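Local coordinates for extracellular solute-binding protein (Bordetella parapertussis, PDB 3PU5), which probably binds a small solute, perhaps a polyamine, outside the cytoplasmic membrane and delivers it to an ABC-type importer, at residues F271-Y276 against Q285-L290; G15-N20 against M275-V280; Y108-V113 against P295-V300. All coordinates share one frame; numbering follows the deposited sequence.

Interaction 1 (F271-Y276 against Q285-L290); sequences FCEAMY and QYSEKL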
loop_
_atom_site.group_PDB
_atom_site.type_symbol
_atom_site.label_atom_id
_atom_site.label_comp_id
_atom_site.label_asym_id
_atom_site.label_seq_id
_atom_site.Cartn_x
_atom_site.Cartn_y
_atom_site.Cartn_z
ATOM N N PHE A 271 0.116 -15.037 3.831
ATOM C CA PHE A 271 0.850 -14.066 3.025
ATOM C C PHE A 271 1.203 -12.814 3.838
ATOM O O PHE A 271 2.355 -12.385 3.850
ATOM C CB PHE A 271 0.058 -13.700 1.756
ATOM C CG PHE A 271 0.729 -12.654 0.893
ATOM C CD1 PHE A 271 1.827 -12.982 0.104
ATOM C CD2 PHE A 271 0.259 -11.343 0.877
ATOM C CE1 PHE A 271 2.441 -12.025 -0.696
ATOM C CE2 PHE A 271 0.864 -10.380 0.083
ATOM C CZ PHE A 271 1.955 -10.722 -0.709
ATOM N N CYS A 272 0.228 -12.241 4.541
ATOM C CA CYS A 272 0.479 -10.979 5.232
ATOM C C CYS A 272 1.440 -11.124 6.413
ATOM O O CYS A 272 2.257 -10.242 6.660
ATOM C CB CYS A 272 -0.828 -10.318 5.656
ATOM S SG CYS A 272 -1.830 -9.818 4.243
ATOM N N GLU A 273 1.358 -12.238 7.134
ATOM C CA GLU A 273 2.297 -12.488 8.225
ATOM C C GLU A 273 3.732 -12.611 7.706
ATOM O O GLU A 273 4.682 -12.143 8.342
ATOM C CB GLU A 273 1.910 -13.765 8.966
ATOM C CG GLU A 273 0.617 -13.650 9.764
ATOM C CD GLU A 273 0.846 -13.387 11.239
ATOM O OE1 GLU A 273 2.016 -13.230 11.651
ATOM O OE2 GLU A 273 -0.150 -13.338 11.990
ATOM N N ALA A 274 3.884 -13.262 6.557
ATOM C CA ALA A 274 5.199 -13.458 5.950
ATOM C C ALA A 274 5.805 -12.130 5.474
ATOM O O ALA A 274 7.012 -11.906 5.587
ATOM C CB ALA A 274 5.090 -14.445 4.786
HETATM N N MSE A 275 4.954 -11.249 4.951
HETATM C CA MSE A 275 5.412 -9.986 4.373
HETATM C C MSE A 275 5.351 -8.804 5.336
HETATM O O MSE A 275 5.769 -7.709 4.974
HETATM C CB MSE A 275 4.591 -9.639 3.129
HETATM C CG MSE A 275 4.766 -10.613 1.998
HETATM SE SE MSE A 275 6.584 -10.535 1.266
HETATM C CE MSE A 275 6.574 -8.695 0.570
ATOM N N TYR A 276 4.839 -9.014 6.549
ATOM C CA TYR A 276 4.551 -7.896 7.461
ATOM C C TYR A 276 3.609 -6.870 6.815
ATOM O O TYR A 276 3.842 -5.655 6.877
ATOM C CB TYR A 276 5.831 -7.205 7.956
ATOM C CG TYR A 276 6.685 -8.053 8.882
ATOM C CD1 TYR A 276 7.280 -9.224 8.429
ATOM C CD2 TYR A 276 6.925 -7.665 10.189
ATOM C CE1 TYR A 276 8.069 -9.996 9.263
ATOM C CE2 TYR A 276 7.705 -8.427 11.033
ATOM C CZ TYR A 276 8.275 -9.589 10.568
ATOM O OH TYR A 276 9.062 -10.352 11.399
ATOM N N GLN A 285 -6.738 -13.104 12.203
ATOM C CA GLN A 285 -6.227 -12.808 13.533
ATOM C C GLN A 285 -4.736 -13.100 13.534
ATOM O O GLN A 285 -4.299 -14.160 13.082
ATOM C CB GLN A 285 -6.972 -13.635 14.589
ATOM C CG GLN A 285 -8.506 -13.546 14.426
ATOM C CD GLN A 285 -9.285 -14.032 15.647
ATOM O OE1 GLN A 285 -8.765 -14.054 16.763
ATOM N NE2 GLN A 285 -10.543 -14.412 15.437
ATOM N N TYR A 286 -3.956 -12.144 14.015
ATOM C CA TYR A 286 -2.507 -12.179 13.825
ATOM C C TYR A 286 -1.762 -12.874 14.948
ATOM O O TYR A 286 -2.226 -12.924 16.092
ATOM C CB TYR A 286 -1.958 -10.763 13.661
ATOM C CG TYR A 286 -2.473 -10.061 12.426
ATOM C CD1 TYR A 286 -1.897 -10.291 11.185
ATOM C CD2 TYR A 286 -3.538 -9.172 12.502
ATOM C CE1 TYR A 286 -2.367 -9.660 10.054
ATOM C CE2 TYR A 286 -4.013 -8.532 11.373
ATOM C CZ TYR A 286 -3.426 -8.793 10.156
ATOM O OH TYR A 286 -3.886 -8.152 9.033
ATOM N N SER A 287 -0.588 -13.391 14.606
ATOM C CA SER A 287 0.328 -13.950 15.580
ATOM C C SER A 287 0.824 -12.844 16.492
ATOM O O SER A 287 0.551 -11.658 16.277
ATOM C CB SER A 287 1.537 -14.550 14.866
ATOM O OG SER A 287 2.441 -13.517 14.487
ATOM N N GLU A 288 1.593 -13.252 17.490
ATOM C CA GLU A 288 2.174 -12.343 18.468
ATOM C C GLU A 288 3.137 -11.357 17.821
ATOM O O GLU A 288 3.352 -10.271 18.336
ATOM C CB GLU A 288 2.914 -13.140 19.548
ATOM C CG GLU A 288 2.002 -13.910 20.483
ATOM C CD GLU A 288 1.309 -13.011 21.493
ATOM O OE1 GLU A 288 1.920 -12.008 21.929
ATOM O OE2 GLU A 288 0.152 -13.312 21.859
ATOM N N LYS A 289 3.719 -11.745 16.690
ATOM C CA LYS A 289 4.684 -10.895 16.004
ATOM C C LYS A 289 4.065 -9.589 15.502
ATOM O O LYS A 289 4.755 -8.574 15.394
ATOM C CB LYS A 289 5.341 -11.654 14.847
ATOM C CG LYS A 289 6.691 -11.110 14.458
ATOM C CD LYS A 289 7.542 -12.169 13.765
ATOM C CE LYS A 289 6.971 -12.534 12.399
ATOM N NZ LYS A 289 7.879 -13.438 11.621
ATOM N N LEU A 290 2.764 -9.604 15.222
ATOM C CA LEU A 290 2.123 -8.460 14.572
ATOM C C LEU A 290 0.880 -7.939 15.287
ATOM O O LEU A 290 0.503 -6.777 15.134
ATOM C CB LEU A 290 1.767 -8.836 13.133
ATOM C CG LEU A 290 2.996 -9.013 12.247
ATOM C CD1 LEU A 290 2.661 -9.754 10.952
ATOM C CD2 LEU A 290 3.604 -7.655 11.960
#
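E273, near the C-terminal end of helix 265-275, presents its carboxylate to S287 of the following loop, and this pair supplies the hydrogen bonds between the two segments. OE2 of E273 receives the backbone N-H of S287 on its syn lone pair, with 2.7 Å between OE2 and N and an almost straight bond (171°). The other oxygen, OE1, is met by S287 OG at 2.9 Å, again on the syn side and only slightly out of the carboxylate plane. A bend at chi2 of E273 (-99°) swings the carboxylate across to the loop. The serine hydroxyl has a second task, since OG accepts a hydrogen bond from the backbone N of K289 at 3.1 Å in an ST turn that shapes the loop around the acid.

Y286 approaches from one side, its ring edge near E273 OE2 with CD1 3.6 Å away, while its hydroxyl bonds to the backbone N of A279. L290 touches both E273 and Y276: its CD1 lies 3.6 Å from E273 OE1, and its other methyl, CD2, sits 3.8 Å from Y276 CD2. K289 runs at about a right angle to Y276, placing CE 3.2 Å from the tyrosine OH. Beyond, Y276 and L290 rest on helix 214-223.

The example is one of a carboxylate fixed by two donors from a single serine. This fork limits rotation of the acid about chi3 and ties the helix end to its own downstream loop; the weak, long ion pair with K269 would be expected to favour the ionised form.

Interaction 2 (G15-N20 against M275-V280); sequences GSFLEN and MYYGAV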
loop_
_atom_site.group_PDB
_atom_site.type_symbol
_atom_site.label_atom_id
_atom_site.label_comp_id
_atom_site.label_asym_id
_atom_site.label_seq_id
_atom_site.Cartn_x
_atom_site.Cartn_y
_atom_site.Cartn_z
ATOM N N GLY A 15 10.901 -10.492 -7.018
ATOM C CA GLY A 15 11.530 -10.575 -5.717
ATOM C C GLY A 15 10.687 -11.250 -4.654
ATOM O O GLY A 15 9.939 -12.183 -4.925
ATOM N N SER A 16 10.811 -10.750 -3.434
ATOM C CA SER A 16 10.229 -11.380 -2.262
ATOM C C SER A 16 8.699 -11.389 -2.307
ATOM O O SER A 16 8.059 -12.328 -1.832
ATOM C CB SER A 16 10.711 -10.649 -1.008
ATOM O OG SER A 16 10.396 -11.383 0.155
ATOM N N PHE A 17 8.119 -10.331 -2.868
ATOM C CA PHE A 17 6.667 -10.240 -2.985
ATOM C C PHE A 17 6.172 -11.425 -3.801
ATOM O O PHE A 17 5.316 -12.181 -3.349
ATOM C CB PHE A 17 6.273 -8.924 -3.657
ATOM C CG PHE A 17 4.780 -8.708 -3.770
ATOM C CD1 PHE A 17 4.079 -9.190 -4.868
ATOM C CD2 PHE A 17 4.086 -7.998 -2.793
ATOM C CE1 PHE A 17 2.720 -8.984 -4.987
ATOM C CE2 PHE A 17 2.716 -7.777 -2.911
ATOM C CZ PHE A 17 2.033 -8.282 -4.006
ATOM N N LEU A 18 6.725 -11.584 -5.003
ATOM C CA LEU A 18 6.327 -12.664 -5.902
ATOM C C LEU A 18 6.560 -14.059 -5.294
ATOM O O LEU A 18 5.730 -14.959 -5.438
ATOM C CB LEU A 18 7.045 -12.532 -7.256
ATOM C CG LEU A 18 6.545 -13.447 -8.378
ATOM C CD1 LEU A 18 6.845 -12.853 -9.757
ATOM C CD2 LEU A 18 7.124 -14.847 -8.263
ATOM N N GLU A 19 7.697 -14.231 -4.629
ATOM C CA GLU A 19 8.024 -15.505 -3.999
ATOM C C GLU A 19 6.979 -15.837 -2.949
ATOM O O GLU A 19 6.597 -17.001 -2.769
ATOM C CB GLU A 19 9.397 -15.428 -3.335
ATOM C CG GLU A 19 10.534 -15.157 -4.304
ATOM C CD GLU A 19 11.855 -14.901 -3.593
ATOM O OE1 GLU A 19 11.864 -14.834 -2.336
ATOM O OE2 GLU A 19 12.883 -14.764 -4.298
ATOM N N ASN A 20 6.520 -14.807 -2.247
ATOM C CA ASN A 20 5.548 -15.032 -1.192
ATOM C C ASN A 20 4.130 -15.229 -1.693
ATOM O O ASN A 20 3.378 -15.985 -1.101
ATOM C CB ASN A 20 5.660 -13.971 -0.103
ATOM C CG ASN A 20 6.824 -14.250 0.828
ATOM O OD1 ASN A 20 6.715 -15.083 1.726
ATOM N ND2 ASN A 20 7.950 -13.583 0.599
HETATM N N MSE A 275 4.954 -11.249 4.951
HETATM C CA MSE A 275 5.412 -9.986 4.373
HETATM C C MSE A 275 5.351 -8.804 5.336
HETATM O O MSE A 275 5.769 -7.709 4.974
HETATM C CB MSE A 275 4.591 -9.639 3.129
HETATM C CG MSE A 275 4.766 -10.613 1.998
HETATM SE SE MSE A 275 6.584 -10.535 1.266
HETATM C CE MSE A 275 6.574 -8.695 0.570
ATOM N N TYR A 276 4.839 -9.014 6.549
ATOM C CA TYR A 276 4.551 -7.896 7.461
ATOM C C TYR A 276 3.609 -6.870 6.815
ATOM O O TYR A 276 3.842 -5.655 6.877
ATOM C CB TYR A 276 5.831 -7.205 7.956
ATOM C CG TYR A 276 6.685 -8.053 8.882
ATOM C CD1 TYR A 276 7.280 -9.224 8.429
ATOM C CD2 TYR A 276 6.925 -7.665 10.189
ATOM C CE1 TYR A 276 8.069 -9.996 9.263
ATOM C CE2 TYR A 276 7.705 -8.427 11.033
ATOM C CZ TYR A 276 8.275 -9.589 10.568
ATOM O OH TYR A 276 9.062 -10.352 11.399
ATOM N N TYR A 277 2.547 -7.381 6.196
ATOM C CA TYR A 277 1.481 -6.562 5.630
ATOM C C TYR A 277 0.211 -6.715 6.457
ATOM O O TYR A 277 0.078 -7.657 7.252
ATOM C CB TYR A 277 1.140 -7.014 4.210
ATOM C CG TYR A 277 2.175 -6.728 3.143
ATOM C CD1 TYR A 277 3.117 -5.713 3.290
ATOM C CD2 TYR A 277 2.183 -7.458 1.966
ATOM C CE1 TYR A 277 4.049 -5.452 2.290
ATOM C CE2 TYR A 277 3.107 -7.207 0.969
ATOM C CZ TYR A 277 4.030 -6.205 1.131
ATOM O OH TYR A 277 4.935 -5.969 0.119
ATOM N N GLY A 278 -0.733 -5.797 6.241
ATOM C CA GLY A 278 -2.065 -5.924 6.791
ATOM C C GLY A 278 -2.989 -6.644 5.825
ATOM O O GLY A 278 -2.957 -6.378 4.625
ATOM N N ALA A 279 -3.813 -7.549 6.356
ATOM C CA ALA A 279 -4.775 -8.304 5.556
ATOM C C ALA A 279 -6.040 -7.497 5.327
ATOM O O ALA A 279 -6.488 -6.766 6.217
ATOM C CB ALA A 279 -5.124 -9.607 6.244
ATOM N N VAL A 280 -6.624 -7.645 4.143
ATOM C CA VAL A 280 -7.875 -6.962 3.820
ATOM C C VAL A 280 -9.104 -7.788 4.223
ATOM O O VAL A 280 -10.236 -7.335 4.097
ATOM C CB VAL A 280 -7.957 -6.604 2.323
ATOM C CG1 VAL A 280 -6.796 -5.683 1.933
ATOM C CG2 VAL A 280 -7.945 -7.875 1.473
#
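M275, a selenomethionine at the last turn of helix 265-275, lays its side chain against the start of helix 15-33, and its van der Waals contacts are the first kind of interaction here. Its SE atom is 3.4 Å from N20 ND2 and also lies against N20 CB. The backbone oxygen of S16 is a further neighbour, 3.9 Å from SE. The terminal methyl CE turns instead to F17, reaching its CA at 3.9 Å. Bends at chi2 and chi3 (-67° and -64°) curl the chain, which brings selenium to the N20 side and the methyl to the F17 side.

The second kind is aromatic. F17 and Y277 cross at about a right angle, and the hydroxyl of Y277 lies at the edge of the F17 ring, in its plane, with OH 3.6 Å from CD2. Nearby carbon meets carbon, F17 CE2 being 3.9 Å from Y277 CE2. M275 CB covers one face of the Y277 ring toward the rim, and F17 CD2 lies at the ring edge. F17 also meets the F271 ring edge-to-face, and both F17 and Y277 touch D109.

The third kind is polar and stays within helix 15-33. N20 ND2 donates to S16 O at 2.7 Å, with an N-H...O angle of 157°, while the backbone N of N20 reaches the same oxygen from the opposite face of its plane. The two bonds grip the carbonyl, and the ND2 bond holds the amide against selenium.

In what the family suggests is a type 2 periplasmic-binding-protein fold, the end of helix 265-275 and the loop after it thus attach to helix 15-33 by shape and dispersion, without directional bonds between the segments, the polar N20 amide being bonded back to its own helix.

Interaction 3 (Y108-V113 against P295-V300); sequences YDYSSV and PSIDSV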
loop_
_atom_site.group_PDB
_atom_site.type_symbol
_atom_site.label_atom_id
_atom_site.label_comp_id
_atom_site.label_asym_id
_atom_site.label_seq_id
_atom_site.Cartn_x
_atom_site.Cartn_y
_atom_site.Cartn_z
ATOM N N TYR A 108 -5.458 -6.461 -2.144
ATOM C CA TYR A 108 -5.264 -7.789 -1.560
ATOM C C TYR A 108 -4.194 -7.839 -0.471
ATOM O O TYR A 108 -3.888 -8.905 0.056
ATOM C CB TYR A 108 -5.058 -8.882 -2.623
ATOM C CG TYR A 108 -3.802 -8.824 -3.486
ATOM C CD1 TYR A 108 -2.682 -9.604 -3.178
ATOM C CD2 TYR A 108 -3.772 -8.070 -4.660
ATOM C CE1 TYR A 108 -1.546 -9.601 -4.005
ATOM C CE2 TYR A 108 -2.643 -8.055 -5.487
ATOM C CZ TYR A 108 -1.539 -8.821 -5.154
ATOM O OH TYR A 108 -0.435 -8.807 -5.976
ATOM N N ASP A 109 -3.630 -6.674 -0.162
ATOM C CA ASP A 109 -2.915 -6.449 1.095
ATOM C C ASP A 109 -2.827 -4.936 1.285
ATOM O O ASP A 109 -3.128 -4.176 0.369
ATOM C CB ASP A 109 -1.524 -7.130 1.109
ATOM C CG ASP A 109 -0.499 -6.436 0.207
ATOM O OD1 ASP A 109 -0.166 -5.264 0.472
ATOM O OD2 ASP A 109 -0.001 -7.071 -0.750
ATOM N N TYR A 110 -2.454 -4.488 2.475
ATOM C CA TYR A 110 -2.166 -3.068 2.647
ATOM C C TYR A 110 -0.878 -2.867 3.456
ATOM O O TYR A 110 -0.626 -3.578 4.429
ATOM C CB TYR A 110 -3.381 -2.287 3.216
ATOM C CG TYR A 110 -3.789 -2.641 4.633
ATOM C CD1 TYR A 110 -3.173 -2.039 5.718
ATOM C CD2 TYR A 110 -4.801 -3.573 4.885
ATOM C CE1 TYR A 110 -3.539 -2.355 7.012
ATOM C CE2 TYR A 110 -5.166 -3.901 6.184
ATOM C CZ TYR A 110 -4.528 -3.293 7.240
ATOM O OH TYR A 110 -4.870 -3.602 8.537
ATOM N N SER A 111 -0.037 -1.947 2.999
ATOM C CA SER A 111 1.097 -1.480 3.797
ATOM C C SER A 111 0.802 -0.048 4.206
ATOM O O SER A 111 0.150 0.684 3.454
ATOM C CB SER A 111 2.418 -1.574 3.023
ATOM O OG SER A 111 2.428 -0.693 1.918
ATOM N N SER A 112 1.261 0.346 5.395
ATOM C CA SER A 112 0.787 1.577 6.026
ATOM C C SER A 112 1.894 2.561 6.364
ATOM O O SER A 112 2.855 2.209 7.055
ATOM C CB SER A 112 0.023 1.251 7.318
ATOM O OG SER A 112 -1.031 0.357 7.058
ATOM N N VAL A 113 1.745 3.796 5.895
ATOM C CA VAL A 113 2.655 4.860 6.282
ATOM C C VAL A 113 2.229 5.454 7.619
ATOM O O VAL A 113 1.098 5.934 7.773
ATOM C CB VAL A 113 2.739 5.973 5.225
ATOM C CG1 VAL A 113 3.735 7.051 5.675
ATOM C CG2 VAL A 113 3.161 5.388 3.877
ATOM N N PRO A 295 -1.342 -1.789 12.322
ATOM C CA PRO A 295 -2.503 -0.898 12.491
ATOM C C PRO A 295 -3.794 -1.635 12.138
ATOM O O PRO A 295 -3.809 -2.448 11.211
ATOM C CB PRO A 295 -2.241 0.223 11.470
ATOM C CG PRO A 295 -1.373 -0.458 10.405
ATOM C CD PRO A 295 -0.459 -1.345 11.225
ATOM N N SER A 296 -4.857 -1.342 12.878
ATOM C CA SER A 296 -6.138 -2.014 12.715
ATOM C C SER A 296 -6.724 -1.821 11.319
ATOM O O SER A 296 -6.660 -0.737 10.745
ATOM C CB SER A 296 -7.134 -1.492 13.758
ATOM O OG SER A 296 -8.399 -2.093 13.573
ATOM N N ILE A 297 -7.325 -2.882 10.797
ATOM C CA ILE A 297 -7.949 -2.857 9.485
ATOM C C ILE A 297 -9.006 -1.755 9.424
ATOM O O ILE A 297 -9.212 -1.135 8.375
ATOM C CB ILE A 297 -8.563 -4.241 9.134
ATOM C CG1 ILE A 297 -9.053 -4.293 7.684
ATOM C CG2 ILE A 297 -9.689 -4.609 10.104
ATOM C CD1 ILE A 297 -9.530 -5.689 7.270
ATOM N N ASP A 298 -9.645 -1.489 10.562
ATOM C CA ASP A 298 -10.716 -0.502 10.622
ATOM C C ASP A 298 -10.208 0.926 10.696
ATOM O O ASP A 298 -10.922 1.849 10.341
ATOM C CB ASP A 298 -11.618 -0.777 11.830
ATOM C CG ASP A 298 -12.214 -2.165 11.795
ATOM O OD1 ASP A 298 -12.156 -2.873 12.828
ATOM O OD2 ASP A 298 -12.720 -2.553 10.718
ATOM N N SER A 299 -8.975 1.107 11.157
ATOM C CA SER A 299 -8.447 2.440 11.413
ATOM C C SER A 299 -7.679 3.067 10.242
ATOM O O SER A 299 -7.572 4.294 10.158
ATOM C CB SER A 299 -7.545 2.418 12.649
ATOM O OG SER A 299 -6.339 1.719 12.370
ATOM N N VAL A 300 -7.121 2.245 9.355
ATOM C CA VAL A 300 -6.233 2.786 8.318
ATOM C C VAL A 300 -7.008 3.611 7.297
ATOM O O VAL A 300 -8.173 3.336 7.027
ATOM C CB VAL A 300 -5.392 1.688 7.597
ATOM C CG1 VAL A 300 -4.456 0.986 8.586
ATOM C CG2 VAL A 300 -6.286 0.677 6.884
#
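In what is, judging by its family, a type 2 periplasmic-binding-protein fold, the start of strand 111-117 and the residue leading into it, Y110, meet the loop before helix 305-322, with Y110 and S112 facing P295, I297 and V300. Y110 supplies the polar bond: its OH donates to P295 O at 3.1 Å, with a C=O...O angle of 154° and a modest tilt from the carbonyl plane. The first torsion of Y110 sets CG between the backbone N and the carbonyl carbon (chi1 66°), an arrangement that sends the ring out toward the loop.

Around that ring the apolar partners come from different directions. V300 CG2 sits over one face near the rim, 4.1 Å above the plane, and its companion methyl CG1 lies 3.8 Å from Y110 CE1. Near the CE2 edge, I297 CG1 is 4.2 Å from CE2, the two side chains crossing at about a right angle. S112 OG lies at the ring edge, in plane, and touches P295 CG at 3.5 Å; its polar need is met by S239 OG. The loop is braced internally as well, for S296 O accepts from both S299 N and S299 OG on the same face of its plane.

The contact is buried among several elements. F97 meets the Y110 ring with nearly parallel planes, and K96 donates to the backbone oxygens of I297 and V300. On the strand side, S111 and V113 pair with strand 238-246, S112 N is held by D214, and the backbone of Y110 bonds to that of G278 in the loop following helix 265-275.

The three contacts lie close together, and the chain after helix 265-275 takes part in all of them. Interaction 3 is the core contact, built on a tyrosine and aliphatic side chains with one hydroxyl-to-carbonyl bond; interaction 2 is a surface contact of selenium, aromatic rings and one amide, without a hydrogen bond between the segments. Interactions 1 and 2 share M275 and Y276, and C272 O probably bonds to Y277 N between them. F17 packs on Y108 between interactions 2 and 3, while F271 packs against D109 between interactions 1 and 3. A charged carboxylate held by hydrogen bonds at the partly buried interaction 1 contrasts with the mainly apolar buried contact near the sheet.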